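Local coordinates for protein cysteine desulfurase (Thermococcus onnurineus, PDB 5B7S) that probably uses pyridoxal 5'-phosphate to draw sulfur from L-cysteine and pass it to a sulfur carrier, releasing L-alanine, at residues H80-S85 and P289-A294; E133-L138 and S372-A377; D158-L163 and Y335-L340. All blocks are in the same frame, centred on the assembly; numbering follows the deposited sequence.

Contact 1 of 3, residues H80-S85 and P289-A294; sequences HKYEES and PNIGGA
Tyr-82 is the bump of this contact: its ring leaves helix 73-93 and enters a hollow walled by Pro-289, Ile-291 and Ala-294. With CG anti to the backbone N (chi1 -175°), the ring reaches across to the start of the other helix. The methyl CB of Ala-294 meets the ring at its edge, near the ring plane, 3.8 Å from Tyr-82 CE1. Pro-289 sits at the far end, where its CG lies 3.4 Å from Tyr-82 CZ and approaches obliquely. At the root of the ring, the CG2 branch of Ile-291 lies 4.0 Å from Tyr-82 CB, and Val-67 also packs on both side chains. The phenol hydroxyl lies against the Pro-289 ring and hydrogen-bonds Glu-285.

In the fold-type-I architecture of class-V aminotransferases, the second helix, 291-307, begins just after Thr-288, a residue that binds pyridoxal 5'-phosphate. Asn-290 is its N-cap: OD1 accepts from Gly-293 N at 2.9 Å, with the donor above the amide's carbonyl plane. The same OD1 bonds Thr-242 of the second subunit, while ND2 grips Gly-243 O of its own chain. One turn along each helix, the side chain of Ser-85 faces the backbone of Ala-294, its OG 3.2 Å from Ala-294 O, and Ile-295 and Ala-298 continue this seam along helix 291-307.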
ATOM      1  N   HIS B  80     -19.726  -1.094   0.687  1.00 44.67           N
ATOM      2  CA  HIS B  80     -20.302  -1.375   2.000  1.00 46.86           C
ATOM      3  C   HIS B  80     -19.229  -2.017   2.862  1.00 45.46           C
ATOM      4  O   HIS B  80     -18.880  -1.502   3.930  1.00 45.15           O
ATOM      5  CB  HIS B  80     -21.552  -2.276   1.866  1.00 47.98           C
ATOM      6  CG  HIS B  80     -22.028  -2.890   3.154  1.00 55.94           C
ATOM      7  ND1 HIS B  80     -22.856  -2.230   4.041  1.00 60.07           N
ATOM      8  CD2 HIS B  80     -21.824  -4.124   3.680  1.00 58.39           C
ATOM      9  CE1 HIS B  80     -23.121  -3.021   5.066  1.00 63.44           C
ATOM     10  NE2 HIS B  80     -22.509  -4.178   4.870  1.00 62.82           N
ATOM     11  N   LYS B  81     -18.699  -3.124   2.364  1.00 45.54           N
ATOM     12  CA  LYS B  81     -17.666  -3.895   3.069  1.00 43.84           C
ATOM     13  C   LYS B  81     -16.420  -3.056   3.450  1.00 39.68           C
ATOM     14  O   LYS B  81     -15.874  -3.180   4.542  1.00 35.22           O
ATOM     15  CB  LYS B  81     -17.269  -5.105   2.223  1.00 43.99           C
ATOM     16  CG  LYS B  81     -17.035  -6.328   3.085  1.00 48.88           C
ATOM     17  CD  LYS B  81     -18.335  -7.043   3.487  1.00 44.64           C
ATOM     18  CE  LYS B  81     -18.062  -7.869   4.745  1.00 43.06           C
ATOM     19  NZ  LYS B  81     -19.120  -8.871   5.003  1.00 44.59           N
ATOM     20  N   TYR B  82     -16.015  -2.173   2.544  1.00 38.13           N
ATOM     21  CA  TYR B  82     -14.894  -1.287   2.774  1.00 37.33           C
ATOM     22  C   TYR B  82     -15.153  -0.297   3.913  1.00 39.28           C
ATOM     23  O   TYR B  82     -14.321  -0.097   4.787  1.00 40.77           O
ATOM     24  CB  TYR B  82     -14.552  -0.556   1.480  1.00 35.44           C
ATOM     25  CG  TYR B  82     -13.307   0.307   1.588  1.00 36.67           C
ATOM     26  CD1 TYR B  82     -12.078  -0.242   1.939  1.00 35.06           C
ATOM     27  CD2 TYR B  82     -13.347   1.677   1.286  1.00 38.27           C
ATOM     28  CE1 TYR B  82     -10.943   0.557   2.037  1.00 36.07           C
ATOM     29  CE2 TYR B  82     -12.212   2.467   1.382  1.00 36.95           C
ATOM     30  CZ  TYR B  82     -11.015   1.898   1.768  1.00 35.27           C
ATOM     31  OH  TYR B  82      -9.898   2.694   1.871  1.00 37.62           O
ATOM     32  N   GLU B  83     -16.325   0.315   3.903  1.00 45.71           N
ATOM     33  CA  GLU B  83     -16.704   1.230   4.964  1.00 44.73           C
ATOM     34  C   GLU B  83     -16.989   0.488   6.279  1.00 41.91           C
ATOM     35  O   GLU B  83     -16.577   0.955   7.336  1.00 43.20           O
ATOM     36  CB  GLU B  83     -17.834   2.137   4.492  1.00 48.87           C
ATOM     37  CG  GLU B  83     -17.303   3.143   3.464  1.00 56.04           C
ATOM     38  CD  GLU B  83     -18.316   4.218   3.085  1.00 64.15           C
ATOM     39  OE1 GLU B  83     -19.494   3.873   2.806  1.00 61.62           O
ATOM     40  OE2 GLU B  83     -17.924   5.407   3.050  1.00 68.89           O
ATOM     41  N   GLU B  84     -17.615  -0.682   6.234  1.00 38.22           N
ATOM     42  CA  GLU B  84     -17.668  -1.517   7.418  1.00 40.12           C
ATOM     43  C   GLU B  84     -16.255  -1.686   7.997  1.00 43.68           C
ATOM     44  O   GLU B  84     -16.044  -1.503   9.212  1.00 43.56           O
ATOM     45  CB  GLU B  84     -18.264  -2.888   7.098  1.00 43.14           C
ATOM     46  CG  GLU B  84     -18.439  -3.793   8.305  1.00 47.97           C
ATOM     47  CD  GLU B  84     -18.922  -5.180   7.944  1.00 53.89           C
ATOM     48  OE1 GLU B  84     -18.139  -5.953   7.358  1.00 62.59           O
ATOM     49  OE2 GLU B  84     -20.078  -5.511   8.275  1.00 64.36           O
ATOM     50  N   SER B  85     -15.290  -2.032   7.135  1.00 42.43           N
ATOM     51  CA  SER B  85     -13.928  -2.297   7.606  1.00 42.40           C
ATOM     52  C   SER B  85     -13.407  -1.090   8.384  1.00 39.62           C
ATOM     53  O   SER B  85     -12.979  -1.209   9.525  1.00 37.94           O
ATOM     54  CB  SER B  85     -12.983  -2.667   6.446  1.00 41.68           C
ATOM     55  OG  SER B  85     -13.370  -3.899   5.856  1.00 40.31           O
ATOM     56  N   PRO B 289      -8.106   2.255  -2.980  1.00 38.50           N
ATOM     57  CA  PRO B 289      -7.463   1.693  -1.798  1.00 36.17           C
ATOM     58  C   PRO B 289      -7.278   0.186  -1.906  1.00 34.02           C
ATOM     59  O   PRO B 289      -7.793  -0.454  -2.825  1.00 31.57           O
ATOM     60  CB  PRO B 289      -8.432   2.043  -0.670  1.00 35.31           C
ATOM     61  CG  PRO B 289      -9.755   2.141  -1.338  1.00 37.55           C
ATOM     62  CD  PRO B 289      -9.498   2.669  -2.718  1.00 38.23           C
ATOM     63  N   ASN B 290      -6.507  -0.353  -0.961  1.00 34.80           N
ATOM     64  CA  ASN B 290      -6.391  -1.788  -0.741  1.00 31.25           C
ATOM     65  C   ASN B 290      -7.646  -2.261  -0.016  1.00 32.67           C
ATOM     66  O   ASN B 290      -7.622  -2.503   1.204  1.00 30.62           O
ATOM     67  CB  ASN B 290      -5.141  -2.110   0.081  1.00 31.17           C
ATOM     68  CG  ASN B 290      -4.827  -3.606   0.132  1.00 31.96           C
ATOM     69  OD1 ASN B 290      -5.535  -4.445  -0.456  1.00 28.35           O
ATOM     70  ND2 ASN B 290      -3.758  -3.948   0.851  1.00 30.96           N
ATOM     71  N   ILE B 291      -8.712  -2.445  -0.802  1.00 32.62           N
ATOM     72  CA  ILE B 291     -10.015  -2.824  -0.292  1.00 34.48           C
ATOM     73  C   ILE B 291      -9.895  -4.238   0.290  1.00 33.23           C
ATOM     74  O   ILE B 291     -10.356  -4.521   1.410  1.00 31.67           O
ATOM     75  CB  ILE B 291     -11.087  -2.837  -1.430  1.00 40.99           C
ATOM     76  CG1 ILE B 291     -11.130  -1.524  -2.220  1.00 40.73           C
ATOM     77  CG2 ILE B 291     -12.495  -3.103  -0.874  1.00 42.56           C
ATOM     78  CD1 ILE B 291     -11.650  -1.689  -3.642  1.00 41.01           C
ATOM     79  N   GLY B 292      -9.273  -5.130  -0.495  1.00 32.11           N
ATOM     80  CA  GLY B 292      -8.955  -6.502  -0.058  1.00 30.78           C
ATOM     81  C   GLY B 292      -8.249  -6.559   1.281  1.00 31.15           C
ATOM     82  O   GLY B 292      -8.590  -7.386   2.126  1.00 28.35           O
ATOM     83  N   GLY B 293      -7.293  -5.645   1.480  1.00 33.01           N
ATOM     84  CA  GLY B 293      -6.455  -5.596   2.702  1.00 33.88           C
ATOM     85  C   GLY B 293      -7.234  -5.169   3.926  1.00 32.96           C
ATOM     86  O   GLY B 293      -7.137  -5.788   4.986  1.00 31.18           O
ATOM     87  N   ALA B 294      -8.021  -4.115   3.739  1.00 33.06           N
ATOM     88  CA  ALA B 294      -8.878  -3.531   4.763  1.00 32.77           C
ATOM     89  C   ALA B 294      -9.942  -4.504   5.225  1.00 33.89           C
ATOM     90  O   ALA B 294     -10.249  -4.589   6.414  1.00 36.11           O
ATOM     91  CB  ALA B 294      -9.542  -2.274   4.211  1.00 33.86           C
TER

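Contact 2 of 3, residues E133-L138 and S372-A377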
ATOM      1  N   GLU B 133      13.699   4.282  18.949  1.00 64.41           N
ATOM      2  CA  GLU B 133      12.713   4.183  17.889  1.00 67.57           C
ATOM      3  C   GLU B 133      13.149   3.217  16.803  1.00 64.20           C
ATOM      4  O   GLU B 133      14.334   3.103  16.499  1.00 65.92           O
ATOM      5  CB  GLU B 133      12.464   5.552  17.244  1.00 73.41           C
ATOM      6  CG  GLU B 133      11.881   6.596  18.179  1.00 75.38           C
ATOM      7  CD  GLU B 133      10.575   6.175  18.818  1.00 74.68           C
ATOM      8  OE1 GLU B 133       9.775   5.471  18.160  1.00 70.20           O
ATOM      9  OE2 GLU B 133      10.345   6.547  19.988  1.00 76.16           O
ATOM     10  N   HIS B 134      12.169   2.515  16.245  1.00 63.65           N
ATOM     11  CA  HIS B 134      12.320   1.809  14.975  1.00 63.33           C
ATOM     12  C   HIS B 134      12.652   2.867  13.887  1.00 62.30           C
ATOM     13  O   HIS B 134      12.205   4.031  13.963  1.00 50.10           O
ATOM     14  CB  HIS B 134      11.025   1.032  14.697  1.00 63.49           C
ATOM     15  CG  HIS B 134      10.917   0.453  13.322  1.00 70.48           C
ATOM     16  ND1 HIS B 134      11.242  -0.856  13.022  1.00 71.95           N
ATOM     17  CD2 HIS B 134      10.450   0.995  12.176  1.00 70.31           C
ATOM     18  CE1 HIS B 134      11.006  -1.080  11.741  1.00 70.34           C
ATOM     19  NE2 HIS B 134      10.543   0.032  11.200  1.00 67.94           N
ATOM     20  N   HIS B 135      13.449   2.474  12.895  1.00 59.26           N
ATOM     21  CA  HIS B 135      13.936   3.426  11.875  1.00 60.62           C
ATOM     22  C   HIS B 135      12.854   4.328  11.251  1.00 57.92           C
ATOM     23  O   HIS B 135      13.089   5.512  11.019  1.00 52.96           O
ATOM     24  CB  HIS B 135      14.753   2.709  10.787  1.00 59.15           C
ATOM     25  CG  HIS B 135      16.071   2.197  11.283  1.00 59.98           C
ATOM     26  ND1 HIS B 135      16.750   1.155  10.683  1.00 59.11           N
ATOM     27  CD2 HIS B 135      16.819   2.570  12.347  1.00 60.28           C
ATOM     28  CE1 HIS B 135      17.863   0.916  11.351  1.00 58.98           C
ATOM     29  NE2 HIS B 135      17.931   1.767  12.362  1.00 62.79           N
ATOM     30  N   SER B 136      11.693   3.741  10.968  1.00 58.82           N
ATOM     31  CA  SER B 136      10.514   4.463  10.456  1.00 58.33           C
ATOM     32  C   SER B 136       9.870   5.482  11.404  1.00 58.13           C
ATOM     33  O   SER B 136       9.044   6.267  10.949  1.00 58.85           O
ATOM     34  CB  SER B 136       9.439   3.479   9.955  1.00 56.57           C
ATOM     35  OG  SER B 136      10.002   2.529   9.066  1.00 50.98           O
ATOM     36  N   ASP B 137      10.213   5.480  12.698  1.00 60.96           N
ATOM     37  CA  ASP B 137       9.832   6.598  13.609  1.00 60.93           C
ATOM     38  C   ASP B 137      11.047   7.416  14.129  1.00 60.26           C
ATOM     39  O   ASP B 137      11.056   7.875  15.282  1.00 65.98           O
ATOM     40  CB  ASP B 137       8.929   6.119  14.774  1.00 59.83           C
ATOM     41  CG  ASP B 137       8.231   7.292  15.507  1.00 64.79           C
ATOM     42  OD1 ASP B 137       7.752   8.220  14.808  1.00 64.54           O
ATOM     43  OD2 ASP B 137       8.170   7.298  16.772  1.00 61.61           O
ATOM     44  N   LEU B 138      12.068   7.592  13.283  1.00 56.33           N
ATOM     45  CA  LEU B 138      13.095   8.616  13.521  1.00 57.67           C
ATOM     46  C   LEU B 138      13.560   9.282  12.265  1.00 54.25           C
ATOM     47  O   LEU B 138      13.453  10.492  12.149  1.00 56.43           O
ATOM     48  CB  LEU B 138      14.273   8.133  14.362  1.00 63.58           C
ATOM     49  CG  LEU B 138      15.532   7.520  13.772  1.00 62.71           C
ATOM     50  CD1 LEU B 138      16.683   7.687  14.739  1.00 68.56           C
ATOM     51  CD2 LEU B 138      15.284   6.060  13.491  1.00 64.71           C
ATOM     52  N   SER B 372      17.023 -12.373  13.896  1.00 36.72           N
ATOM     53  CA  SER B 372      18.338 -11.934  14.324  1.00 37.68           C
ATOM     54  C   SER B 372      18.768 -10.673  13.583  1.00 39.41           C
ATOM     55  O   SER B 372      18.361 -10.445  12.437  1.00 41.35           O
ATOM     56  CB  SER B 372      19.357 -13.061  14.120  1.00 34.27           C
ATOM     57  OG  SER B 372      19.310 -13.600  12.805  1.00 33.67           O
ATOM     58  N   GLY B 373      19.589  -9.869  14.262  1.00 44.13           N
ATOM     59  CA  GLY B 373      20.253  -8.699  13.690  1.00 48.54           C
ATOM     60  C   GLY B 373      19.909  -7.434  14.456  1.00 52.53           C
ATOM     61  O   GLY B 373      19.655  -7.487  15.669  1.00 50.51           O
ATOM     62  N   HIS B 374      19.906  -6.303  13.747  1.00 52.21           N
ATOM     63  CA  HIS B 374      19.648  -4.993  14.363  1.00 56.42           C
ATOM     64  C   HIS B 374      18.142  -4.602  14.501  1.00 57.25           C
ATOM     65  O   HIS B 374      17.823  -3.602  15.157  1.00 53.68           O
ATOM     66  CB  HIS B 374      20.470  -3.887  13.665  1.00 58.64           C
ATOM     67  CG  HIS B 374      20.113  -3.636  12.219  1.00 67.65           C
ATOM     68  ND1 HIS B 374      20.905  -4.056  11.167  1.00 69.76           N
ATOM     69  CD2 HIS B 374      19.092  -2.943  11.658  1.00 68.76           C
ATOM     70  CE1 HIS B 374      20.369  -3.662  10.025  1.00 71.40           C
ATOM     71  NE2 HIS B 374      19.273  -2.978  10.295  1.00 72.53           N
ATOM     72  N   HIS B 375      17.237  -5.379  13.891  1.00 56.17           N
ATOM     73  CA  HIS B 375      15.769  -5.188  14.008  1.00 51.16           C
ATOM     74  C   HIS B 375      15.238  -3.823  13.594  1.00 51.55           C
ATOM     75  O   HIS B 375      14.264  -3.325  14.169  1.00 57.53           O
ATOM     76  CB  HIS B 375      15.307  -5.513  15.432  1.00 50.70           C
ATOM     77  CG  HIS B 375      15.845  -6.805  15.932  1.00 48.32           C
ATOM     78  ND1 HIS B 375      15.580  -8.002  15.305  1.00 48.08           N
ATOM     79  CD2 HIS B 375      16.669  -7.089  16.965  1.00 47.82           C
ATOM     80  CE1 HIS B 375      16.215  -8.970  15.937  1.00 46.84           C
ATOM     81  NE2 HIS B 375      16.882  -8.442  16.946  1.00 45.87           N
ATOM     82  N   CYS B 376      15.842  -3.238  12.569  1.00 54.35           N
ATOM     83  CA  CYS B 376      15.525  -1.864  12.146  1.00 57.08           C
ATOM     84  C   CYS B 376      15.579  -0.833  13.308  1.00 57.41           C
ATOM     85  O   CYS B 376      14.796   0.128  13.335  1.00 60.65           O
ATOM     86  CB  CYS B 376      14.159  -1.824  11.401  1.00 64.58           C
ATOM     87  SG  CYS B 376      13.973  -2.846   9.890  1.00 68.33           S
ATOM     88  N   ALA B 377      16.520  -1.033  14.249  1.00 59.77           N
ATOM     89  CA  ALA B 377      16.701  -0.158  15.439  1.00 60.90           C
ATOM     90  C   ALA B 377      18.178  -0.117  15.901  1.00 62.75           C
ATOM     91  O   ALA B 377      18.493  -0.289  17.090  1.00 55.29           O
ATOM     92  CB  ALA B 377      15.791  -0.618  16.574  1.00 62.52           C
TER
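The loop at His-135 and the turn at Cys-376 are joined through their backbones, His-135 N donating to Cys-376 O at 2.7 Å with an N-H...O angle of 151° and the donor nearly in line with the carbonyl. His-375 and Cys-376 both take left-handed helical backbone angles, and Ala-377 N closes this turn by bonding His-374 O at 3.0 Å.

Three groups converge on the Cys-376 carbonyl. Besides the N-H of His-135, the CA of His-134 makes a C-H...O contact of 3.4 Å with Cys-376 O. The imidazole of His-135 presents one face, the oxygen lying over its centre, and Ala-377 N lies over the same ring nearer the rim. That ring also meets His-374 obliquely, and Leu-378 and Pro-379 of the following helix pack on it.

His-134 packs against the side chain of Cys-376. A chi1 of 170° turns its imidazole off the backbone N, beside the carbonyl carbon, and brings CE1 to 3.3 Å from Cys-376 CB; SG lies obliquely to the ring, 4.8 Å from its centroid. NE2 makes a weak bond to Ser-136 OG. This hydroxyl is itself tied to Ser-107 and to the backbone N of Gly-264 of the second subunit, which may help to orient the histidine, in a network that reaches across the dimer interface.

His-134 and Ser-107 both bind pyridoxal 5'-phosphate, and Cys-376 lies in an Arg-x-Gly-His-His-Cys sequence, as in SufS-type desulfurases, where the corresponding cysteine carries the persulfide. The contact thus appears to set the probable sulfur-accepting thiol beside the cofactor pocket characteristic of that family.

Contact 3 of 3, residues D158-L163 and Y335-L340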
ATOM      1  N   ASP B 158      17.444   4.345  30.282  1.00 42.83           N
ATOM      2  CA  ASP B 158      18.459   3.317  30.516  1.00 48.73           C
ATOM      3  C   ASP B 158      18.633   2.284  29.358  1.00 52.40           C
ATOM      4  O   ASP B 158      18.034   2.415  28.292  1.00 50.10           O
ATOM      5  CB  ASP B 158      18.227   2.649  31.887  1.00 51.59           C
ATOM      6  CG  ASP B 158      16.886   1.932  31.998  1.00 55.22           C
ATOM      7  OD1 ASP B 158      16.381   1.413  30.979  1.00 55.93           O
ATOM      8  OD2 ASP B 158      16.357   1.867  33.131  1.00 59.11           O
ATOM      9  N   ASP B 159      19.510   1.306  29.572  1.00 58.33           N
ATOM     10  CA  ASP B 159      19.751   0.211  28.625  1.00 68.01           C
ATOM     11  C   ASP B 159      18.608  -0.818  28.669  1.00 66.64           C
ATOM     12  O   ASP B 159      18.380  -1.576  27.724  1.00 65.66           O
ATOM     13  CB  ASP B 159      21.093  -0.482  28.945  1.00 71.79           C
ATOM     14  CG  ASP B 159      22.276   0.486  28.942  1.00 72.08           C
ATOM     15  OD1 ASP B 159      22.358   1.306  27.999  1.00 68.49           O
ATOM     16  OD2 ASP B 159      23.108   0.425  29.888  1.00 75.23           O
ATOM     17  N   GLU B 160      17.897  -0.830  29.784  1.00 64.11           N
ATOM     18  CA  GLU B 160      16.735  -1.674  29.958  1.00 67.01           C
ATOM     19  C   GLU B 160      15.506  -1.184  29.130  1.00 65.45           C
ATOM     20  O   GLU B 160      14.537  -1.922  28.950  1.00 65.57           O
ATOM     21  CB  GLU B 160      16.472  -1.775  31.475  1.00 71.68           C
ATOM     22  CG  GLU B 160      15.321  -2.663  31.899  1.00 76.31           C
ATOM     23  CD  GLU B 160      15.232  -2.922  33.416  1.00 73.48           C
ATOM     24  OE1 GLU B 160      14.314  -2.405  34.115  1.00 62.98           O
ATOM     25  OE2 GLU B 160      16.068  -3.706  33.898  1.00 73.53           O
ATOM     26  N   GLY B 161      15.552   0.044  28.609  1.00 59.64           N
ATOM     27  CA  GLY B 161      14.458   0.602  27.818  1.00 55.69           C
ATOM     28  C   GLY B 161      13.625   1.665  28.526  1.00 57.44           C
ATOM     29  O   GLY B 161      12.800   2.354  27.904  1.00 54.08           O
ATOM     30  N   ASN B 162      13.844   1.817  29.825  1.00 59.74           N
ATOM     31  CA  ASN B 162      13.002   2.675  30.649  1.00 63.42           C
ATOM     32  C   ASN B 162      13.306   4.153  30.472  1.00 66.91           C
ATOM     33  O   ASN B 162      14.419   4.604  30.714  1.00 74.12           O
ATOM     34  CB  ASN B 162      13.140   2.303  32.109  1.00 57.30           C
ATOM     35  CG  ASN B 162      12.635   0.916  32.381  1.00 58.34           C
ATOM     36  OD1 ASN B 162      11.437   0.688  32.413  1.00 61.79           O
ATOM     37  ND2 ASN B 162      13.539  -0.018  32.583  1.00 58.82           N
ATOM     38  N   LEU B 163      12.289   4.898  30.068  1.00 68.66           N
ATOM     39  CA  LEU B 163      12.415   6.329  29.899  1.00 71.14           C
ATOM     40  C   LEU B 163      12.591   7.043  31.245  1.00 73.78           C
ATOM     41  O   LEU B 163      11.986   6.663  32.257  1.00 68.31           O
ATOM     42  CB  LEU B 163      11.179   6.888  29.194  1.00 69.54           C
ATOM     43  CG  LEU B 163      10.891   6.362  27.786  1.00 67.16           C
ATOM     44  CD1 LEU B 163       9.537   6.880  27.336  1.00 61.72           C
ATOM     45  CD2 LEU B 163      11.985   6.751  26.801  1.00 64.62           C
ATOM     46  N   TYR B 335      17.390  -8.810  27.076  1.00 41.22           N
ATOM     47  CA  TYR B 335      17.319  -7.348  27.096  1.00 42.93           C
ATOM     48  C   TYR B 335      15.913  -6.851  27.416  1.00 42.42           C
ATOM     49  O   TYR B 335      14.980  -7.630  27.452  1.00 41.79           O
ATOM     50  CB  TYR B 335      17.860  -6.790  25.782  1.00 42.46           C
ATOM     51  CG  TYR B 335      19.230  -7.378  25.483  1.00 45.16           C
ATOM     52  CD1 TYR B 335      20.365  -6.920  26.135  1.00 46.83           C
ATOM     53  CD2 TYR B 335      19.380  -8.436  24.600  1.00 45.50           C
ATOM     54  CE1 TYR B 335      21.610  -7.477  25.883  1.00 47.95           C
ATOM     55  CE2 TYR B 335      20.614  -8.989  24.335  1.00 44.65           C
ATOM     56  CZ  TYR B 335      21.721  -8.506  24.981  1.00 45.70           C
ATOM     57  OH  TYR B 335      22.940  -9.061  24.720  1.00 46.86           O
ATOM     58  N   GLY B 336      15.786  -5.561  27.706  1.00 43.27           N
ATOM     59  CA  GLY B 336      14.490  -4.959  28.017  1.00 44.35           C
ATOM     60  C   GLY B 336      14.189  -5.039  29.499  1.00 50.17           C
ATOM     61  O   GLY B 336      14.980  -5.613  30.254  1.00 55.36           O
ATOM     62  N   PRO B 337      13.034  -4.494  29.931  1.00 48.74           N
ATOM     63  CA  PRO B 337      12.623  -4.467  31.339  1.00 47.44           C
ATOM     64  C   PRO B 337      12.583  -5.779  32.164  1.00 52.37           C
ATOM     65  O   PRO B 337      11.921  -6.742  31.804  1.00 57.97           O
ATOM     66  CB  PRO B 337      11.230  -3.809  31.264  1.00 46.91           C
ATOM     67  CG  PRO B 337      11.353  -2.882  30.115  1.00 46.14           C
ATOM     68  CD  PRO B 337      12.070  -3.741  29.098  1.00 47.62           C
ATOM     69  N   ARG B 338      13.283  -5.791  33.296  1.00 53.92           N
ATOM     70  CA  ARG B 338      13.131  -6.856  34.276  1.00 51.94           C
ATOM     71  C   ARG B 338      11.730  -6.816  34.888  1.00 47.16           C
ATOM     72  O   ARG B 338      11.152  -7.850  35.216  1.00 50.43           O
ATOM     73  CB  ARG B 338      14.236  -6.782  35.343  1.00 55.54           C
ATOM     74  CG  ARG B 338      15.423  -7.700  35.060  1.00 57.01           C
ATOM     75  CD  ARG B 338      16.127  -7.330  33.774  1.00 56.07           C
ATOM     76  NE  ARG B 338      17.053  -8.371  33.356  1.00 58.18           N
ATOM     77  CZ  ARG B 338      17.601  -8.476  32.138  1.00 59.71           C
ATOM     78  NH1 ARG B 338      17.320  -7.611  31.144  1.00 52.94           N
ATOM     79  NH2 ARG B 338      18.438  -9.485  31.898  1.00 61.92           N
ATOM     80  N   ASN B 339      11.190  -5.620  35.029  1.00 43.10           N
ATOM     81  CA  ASN B 339       9.802  -5.439  35.409  1.00 45.16           C
ATOM     82  C   ASN B 339       8.842  -5.852  34.293  1.00 44.61           C
ATOM     83  O   ASN B 339       8.485  -5.029  33.453  1.00 43.93           O
ATOM     84  CB  ASN B 339       9.550  -3.982  35.759  1.00 46.69           C
ATOM     85  CG  ASN B 339       8.186  -3.762  36.359  1.00 50.27           C
ATOM     86  OD1 ASN B 339       7.410  -4.697  36.561  1.00 52.52           O
ATOM     87  ND2 ASN B 339       7.885  -2.514  36.656  1.00 54.47           N
ATOM     88  N   LEU B 340       8.392  -7.108  34.340  1.00 40.39           N
ATOM     89  CA  LEU B 340       7.589  -7.697  33.279  1.00 41.84           C
ATOM     90  C   LEU B 340       6.244  -7.037  32.987  1.00 45.20           C
ATOM     91  O   LEU B 340       5.648  -7.293  31.920  1.00 41.79           O
ATOM     92  CB  LEU B 340       7.384  -9.185  33.540  1.00 43.47           C
ATOM     93  CG  LEU B 340       8.413 -10.194  32.999  1.00 44.94           C
ATOM     94  CD1 LEU B 340       9.855  -9.698  32.901  1.00 42.85           C
ATOM     95  CD2 LEU B 340       8.308 -11.470  33.832  1.00 42.02           C
TER
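Glu-160 meets Gly-336, Pro-337 and Arg-338 where a loop of the large, seven-stranded-sheet part of a fold-type-I enzyme meets a loop of the part built on the four-stranded sheet: 158-163 follows an outermost strand of the former, and 335-340 leads to an outermost strand of the latter.

The first loop is tied together at Asp-158, whose backbone N bonds Asn-162 O. Its carboxylate OD1 in turn receives Asn-162 N at 2.8 Å, from above the carboxylate plane, so the two ends of the turn are joined by two bonds, backbone to backbone and backbone to carboxylate.

Glu-160 makes most of the contact. Its carbonyl O faces the glycine-proline step, 3.2 Å from Gly-336 CA in a C-H...O contact and close to Pro-337 CD as well. Stretched out through chi1 (-178°) and chi2, the side chain runs along the partner loop; CG lies 3.3 Å from Pro-337 CA and CD 3.5 Å from Arg-338 N. The carboxylate and guanidinium planes are only 16° apart, yet the charged groups do not meet: OE2 of Glu-160 approaches CD of Arg-338 (3.6 Å), and the attraction between them is probably long-range. The guanidinium is instead turned back on its own loop, NH1 donating to Gly-336 O in the carbonyl plane and to Trp-334 O, with a cation-pi contact to the Trp-334 ring.

Gly-161, with a positive phi, brings the chain round to Asn-162. The amide ND2 bonds weakly to Glu-160 OE1, OD1 is held by Lys-342, and that same Asn-162 OD1 rests 4.2 Å from Pro-337 CG.

How the contacts relate
Along the chain the segments come as 80-85, 133-138, 158-163, 289-294, 335-340 and 372-377. Contact 3 is therefore nested inside the loop closed by contact 2, while contact 1 crosses both. Contacts 2 and 3 are neighbours, their centres 17 Å apart, and both link loops that follow strands of the seven-stranded sheet to segments at the end of, or leading into, strands of the four-stranded sheet. Contact 1 joins helices 73-93 and 291-307 on the other side of the chain's centre, its centre 30 Å from that of contact 2 and 39 Å from that of contact 3. Contacts 1 and 2 both touch the second subunit; contact 1 lies next to cofactor-binding Thr-288 and contact 2 contains His-134, consistent with a cofactor site close to the dimer interface.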